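Xyloglucan-specific endo-beta-1,4-glucanase (PDB 4W88) hydrolyses internal beta-1,4-glucosidic bonds of the plant cell-wall polysaccharide xyloglucan, as a glycoside hydrolase of family 5. Local coordinates at residues I170-V181 and V192-H200. The protein carries 1 engineered substitution. Numbering follows the deposited sequence.
Sequences INAMNKAFIDAV and VLIICTYGH
Asn174 turns its carboxamide onto the backbone of Cys196, giving a two-point amide-to-peptide grip. Its ND2 donates to Cys196 O at 2.9 Å, almost straight at the hydrogen (177°) and with the acceptor in the amide plane. Cys196 N makes a weak bond of 3.4 Å to Asn174 OD1. Asn174 CG lies beside its own backbone N (chi1 -79°), which carries the amide across Ile195, whose CB is 3.5 Å from that carbon.

Close packing continues along the buried face to Leu193. Leu193 CD1 lies 3.9 Å from Ile178 CA, and its CD2 meets Val181 CG1 tip to tip at 3.8 Å. Phe177 swings its ring away from its backbone N and presents an edge to Ile195 CG2, as Trp128 and Phe144 pack around the same ring. Ile170 packs by CG2 on Cys196 O (3.4 Å) and by CG1 on Tyr198 CD2 (4.0 Å), the tyrosine hydroxyl bonding to Glu166. By contrast, the outer flank of the helix turns from the strand: Lys175 and Asp179 are exposed, and Lys175 pairs with Glu211.

Helix segment 170-181 runs nearly antiparallel to strand 193-196 (168°, axes 8.5 Å apart), packed outside it in a beta-alpha-beta crossover of the TIM barrel. Apolar contacts thus seat the helix, while one buried amide probably helps to set the register (Asn174 opposite Ile195), close to the segment leading to His200, whose ND1 bonds to Glu149 N in the glycan pocket.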
loop_
_atom_site.group_PDB
_atom_site.type_symbol
_atom_site.label_atom_id
_atom_site.label_comp_id
_atom_site.label_asym_id
_atom_site.label_seq_id
_atom_site.Cartn_x
_atom_site.Cartn_y
_atom_site.Cartn_z
ATOM N N ILE A 170 -12.853 -0.773 -12.067
ATOM C CA ILE A 170 -11.602 -0.312 -11.412
ATOM C C ILE A 170 -11.020 0.839 -12.219
ATOM O O ILE A 170 -10.608 1.870 -11.673
ATOM C CB ILE A 170 -10.585 -1.411 -11.279
ATOM C CG1 ILE A 170 -11.108 -2.435 -10.239
ATOM C CG2 ILE A 170 -9.236 -0.804 -10.836
ATOM C CD1 ILE A 170 -11.502 -1.975 -8.837
ATOM N N ASN A 171 -11.019 0.679 -13.541
ATOM C CA ASN A 171 -10.517 1.783 -14.373
ATOM C C ASN A 171 -11.303 3.113 -14.171
ATOM O O ASN A 171 -10.679 4.188 -14.103
ATOM C CB ASN A 171 -10.434 1.456 -15.892
ATOM C CG ASN A 171 -9.464 0.351 -16.188
ATOM O OD1 ASN A 171 -8.437 0.192 -15.531
ATOM N ND2 ASN A 171 -9.821 -0.478 -17.155
ATOM N N ALA A 172 -12.631 3.012 -14.086
ATOM C CA ALA A 172 -13.467 4.173 -13.825
ATOM C C ALA A 172 -13.167 4.787 -12.452
ATOM O O ALA A 172 -13.062 5.975 -12.300
ATOM C CB ALA A 172 -14.935 3.783 -13.903
HETATM N N MSE A 173 -12.941 3.944 -11.468
HETATM C CA MSE A 173 -12.684 4.390 -10.084
HETATM C C MSE A 173 -11.315 5.088 -10.030
HETATM O O MSE A 173 -11.171 6.102 -9.363
HETATM C CB MSE A 173 -12.812 3.255 -9.024
HETATM C CG MSE A 173 -14.287 2.849 -8.954
HETATM SE SE MSE A 173 -14.565 1.455 -7.596
HETATM C CE MSE A 173 -14.575 2.606 -5.993
ATOM N N ASN A 174 -10.299 4.505 -10.677
ATOM C CA ASN A 174 -8.942 5.126 -10.734
ATOM C C ASN A 174 -9.092 6.562 -11.299
ATOM O O ASN A 174 -8.467 7.506 -10.809
ATOM C CB ASN A 174 -7.959 4.300 -11.585
ATOM C CG ASN A 174 -7.410 3.093 -10.850
ATOM O OD1 ASN A 174 -7.328 3.072 -9.597
ATOM N ND2 ASN A 174 -7.036 2.070 -11.614
ATOM N N LYS A 175 -9.884 6.706 -12.373
ATOM C CA LYS A 175 -10.094 8.021 -13.006
ATOM C C LYS A 175 -10.774 8.982 -12.087
ATOM O O LYS A 175 -10.445 10.161 -12.075
ATOM C CB LYS A 175 -10.924 7.982 -14.324
ATOM C CG LYS A 175 -10.383 7.125 -15.335
ATOM C CD LYS A 175 -10.936 7.471 -16.709
ATOM C CE LYS A 175 -11.142 6.155 -17.418
ATOM N NZ LYS A 175 -11.344 6.262 -18.882
ATOM N N ALA A 176 -11.727 8.480 -11.318
ATOM C CA ALA A 176 -12.507 9.327 -10.421
ATOM C C ALA A 176 -11.593 9.911 -9.329
ATOM O O ALA A 176 -11.696 11.051 -8.934
ATOM C CB ALA A 176 -13.606 8.541 -9.800
ATOM N N PHE A 177 -10.706 9.048 -8.838
ATOM C CA PHE A 177 -9.752 9.370 -7.829
ATOM C C PHE A 177 -8.796 10.471 -8.340
ATOM O O PHE A 177 -8.605 11.505 -7.716
ATOM C CB PHE A 177 -8.953 8.104 -7.447
ATOM C CG PHE A 177 -7.581 8.351 -6.869
ATOM C CD1 PHE A 177 -7.359 9.090 -5.705
ATOM C CD2 PHE A 177 -6.499 7.733 -7.460
ATOM C CE1 PHE A 177 -6.080 9.221 -5.185
ATOM C CE2 PHE A 177 -5.209 7.865 -6.942
ATOM C CZ PHE A 177 -5.013 8.566 -5.780
ATOM N N ILE A 178 -8.219 10.252 -9.515
ATOM C CA ILE A 178 -7.307 11.238 -10.100
ATOM C C ILE A 178 -8.025 12.539 -10.342
ATOM O O ILE A 178 -7.491 13.603 -9.974
ATOM C CB ILE A 178 -6.737 10.746 -11.462
ATOM C CG1 ILE A 178 -5.787 9.563 -11.185
ATOM C CG2 ILE A 178 -6.027 11.872 -12.251
ATOM C CD1 ILE A 178 -5.466 8.726 -12.443
ATOM N N ASP A 179 -9.195 12.469 -10.946
ATOM C CA ASP A 179 -9.958 13.714 -11.231
ATOM C C ASP A 179 -10.237 14.546 -9.945
ATOM O O ASP A 179 -10.098 15.751 -9.943
ATOM C CB ASP A 179 -11.239 13.313 -11.952
ATOM C CG ASP A 179 -11.973 14.433 -12.507
ATOM O OD1 ASP A 179 -12.715 15.008 -11.735
ATOM O OD2 ASP A 179 -11.859 14.716 -13.714
ATOM N N ALA A 180 -10.680 13.878 -8.874
ATOM C CA ALA A 180 -11.056 14.524 -7.668
ATOM C C ALA A 180 -9.850 15.234 -7.078
ATOM O O ALA A 180 -9.962 16.359 -6.562
ATOM C CB ALA A 180 -11.624 13.546 -6.688
ATOM N N VAL A 181 -8.720 14.563 -7.097
ATOM C CA VAL A 181 -7.506 15.149 -6.498
ATOM C C VAL A 181 -6.973 16.308 -7.336
ATOM O O VAL A 181 -6.721 17.390 -6.808
ATOM C CB VAL A 181 -6.403 14.107 -6.318
ATOM C CG1 VAL A 181 -5.104 14.723 -5.820
ATOM C CG2 VAL A 181 -6.803 12.981 -5.350
ATOM N N VAL A 192 2.303 12.811 -7.033
ATOM C CA VAL A 192 2.210 11.458 -7.533
ATOM C C VAL A 192 0.908 10.812 -6.994
ATOM O O VAL A 192 0.737 10.669 -5.768
ATOM C CB VAL A 192 3.436 10.601 -7.172
ATOM C CG1 VAL A 192 3.334 9.137 -7.710
ATOM C CG2 VAL A 192 4.710 11.269 -7.661
ATOM N N LEU A 193 0.098 10.284 -7.935
ATOM C CA LEU A 193 -1.090 9.569 -7.600
ATOM C C LEU A 193 -0.955 8.119 -8.010
ATOM O O LEU A 193 -0.602 7.852 -9.145
ATOM C CB LEU A 193 -2.323 10.178 -8.239
ATOM C CG LEU A 193 -2.534 11.657 -7.985
ATOM C CD1 LEU A 193 -3.803 12.205 -8.605
ATOM C CD2 LEU A 193 -2.536 12.027 -6.501
ATOM N N ILE A 194 -1.288 7.204 -7.106
ATOM C CA ILE A 194 -0.915 5.817 -7.257
ATOM C C ILE A 194 -2.229 5.032 -7.407
ATOM O O ILE A 194 -3.007 4.868 -6.452
ATOM C CB ILE A 194 -0.087 5.286 -6.059
ATOM C CG1 ILE A 194 1.166 6.130 -5.819
ATOM C CG2 ILE A 194 0.312 3.809 -6.297
ATOM C CD1 ILE A 194 1.951 5.799 -4.539
ATOM N N ILE A 195 -2.465 4.598 -8.630
ATOM C CA ILE A 195 -3.647 3.866 -8.981
ATOM C C ILE A 195 -3.351 2.373 -8.765
ATOM O O ILE A 195 -2.218 1.982 -8.425
ATOM C CB ILE A 195 -4.089 4.168 -10.436
ATOM C CG1 ILE A 195 -3.082 3.680 -11.472
ATOM C CG2 ILE A 195 -4.485 5.633 -10.590
ATOM C CD1 ILE A 195 -3.612 3.635 -12.906
ATOM N N CYS A 196 -4.323 1.504 -9.026
ATOM C CA CYS A 196 -4.118 0.085 -8.798
ATOM C C CYS A 196 -4.938 -0.765 -9.742
ATOM O O CYS A 196 -5.891 -0.296 -10.378
ATOM C CB CYS A 196 -4.456 -0.288 -7.333
ATOM S SG CYS A 196 -6.162 -0.075 -6.859
ATOM N N THR A 197 -4.560 -2.050 -9.807
ATOM C CA THR A 197 -5.371 -3.058 -10.409
ATOM C C THR A 197 -6.431 -3.601 -9.433
ATOM O O THR A 197 -6.376 -3.374 -8.227
ATOM C CB THR A 197 -4.487 -4.241 -10.809
ATOM O OG1 THR A 197 -3.766 -4.614 -9.642
ATOM C CG2 THR A 197 -3.530 -3.915 -11.984
ATOM N N TYR A 198 -7.374 -4.363 -9.973
ATOM C CA TYR A 198 -8.362 -5.062 -9.149
ATOM C C TYR A 198 -7.577 -5.901 -8.127
ATOM O O TYR A 198 -6.644 -6.643 -8.506
ATOM C CB TYR A 198 -9.192 -6.017 -10.002
ATOM C CG TYR A 198 -10.265 -6.716 -9.220
ATOM C CD1 TYR A 198 -10.014 -7.886 -8.445
ATOM C CD2 TYR A 198 -11.574 -6.237 -9.222
ATOM C CE1 TYR A 198 -11.059 -8.473 -7.722
ATOM C CE2 TYR A 198 -12.610 -6.876 -8.545
ATOM C CZ TYR A 198 -12.369 -7.988 -7.818
ATOM O OH TYR A 198 -13.405 -8.583 -7.149
ATOM N N GLY A 199 -7.908 -5.769 -6.841
ATOM C CA GLY A 199 -7.206 -6.518 -5.798
ATOM C C GLY A 199 -5.721 -6.256 -5.616
ATOM O O GLY A 199 -5.058 -7.052 -4.924
ATOM N N HIS A 200 -5.178 -5.206 -6.251
ATOM C CA HIS A 200 -3.751 -5.049 -6.415
ATOM C C HIS A 200 -3.071 -6.306 -7.022
ATOM O O HIS A 200 -1.872 -6.551 -6.800
ATOM C CB HIS A 200 -3.124 -4.683 -5.085
ATOM C CG HIS A 200 -3.127 -3.217 -4.735
ATOM N ND1 HIS A 200 -4.267 -2.517 -4.402
ATOM C CD2 HIS A 200 -2.115 -2.317 -4.694
ATOM C CE1 HIS A 200 -3.956 -1.262 -4.133
ATOM N NE2 HIS A 200 -2.658 -1.114 -4.321
#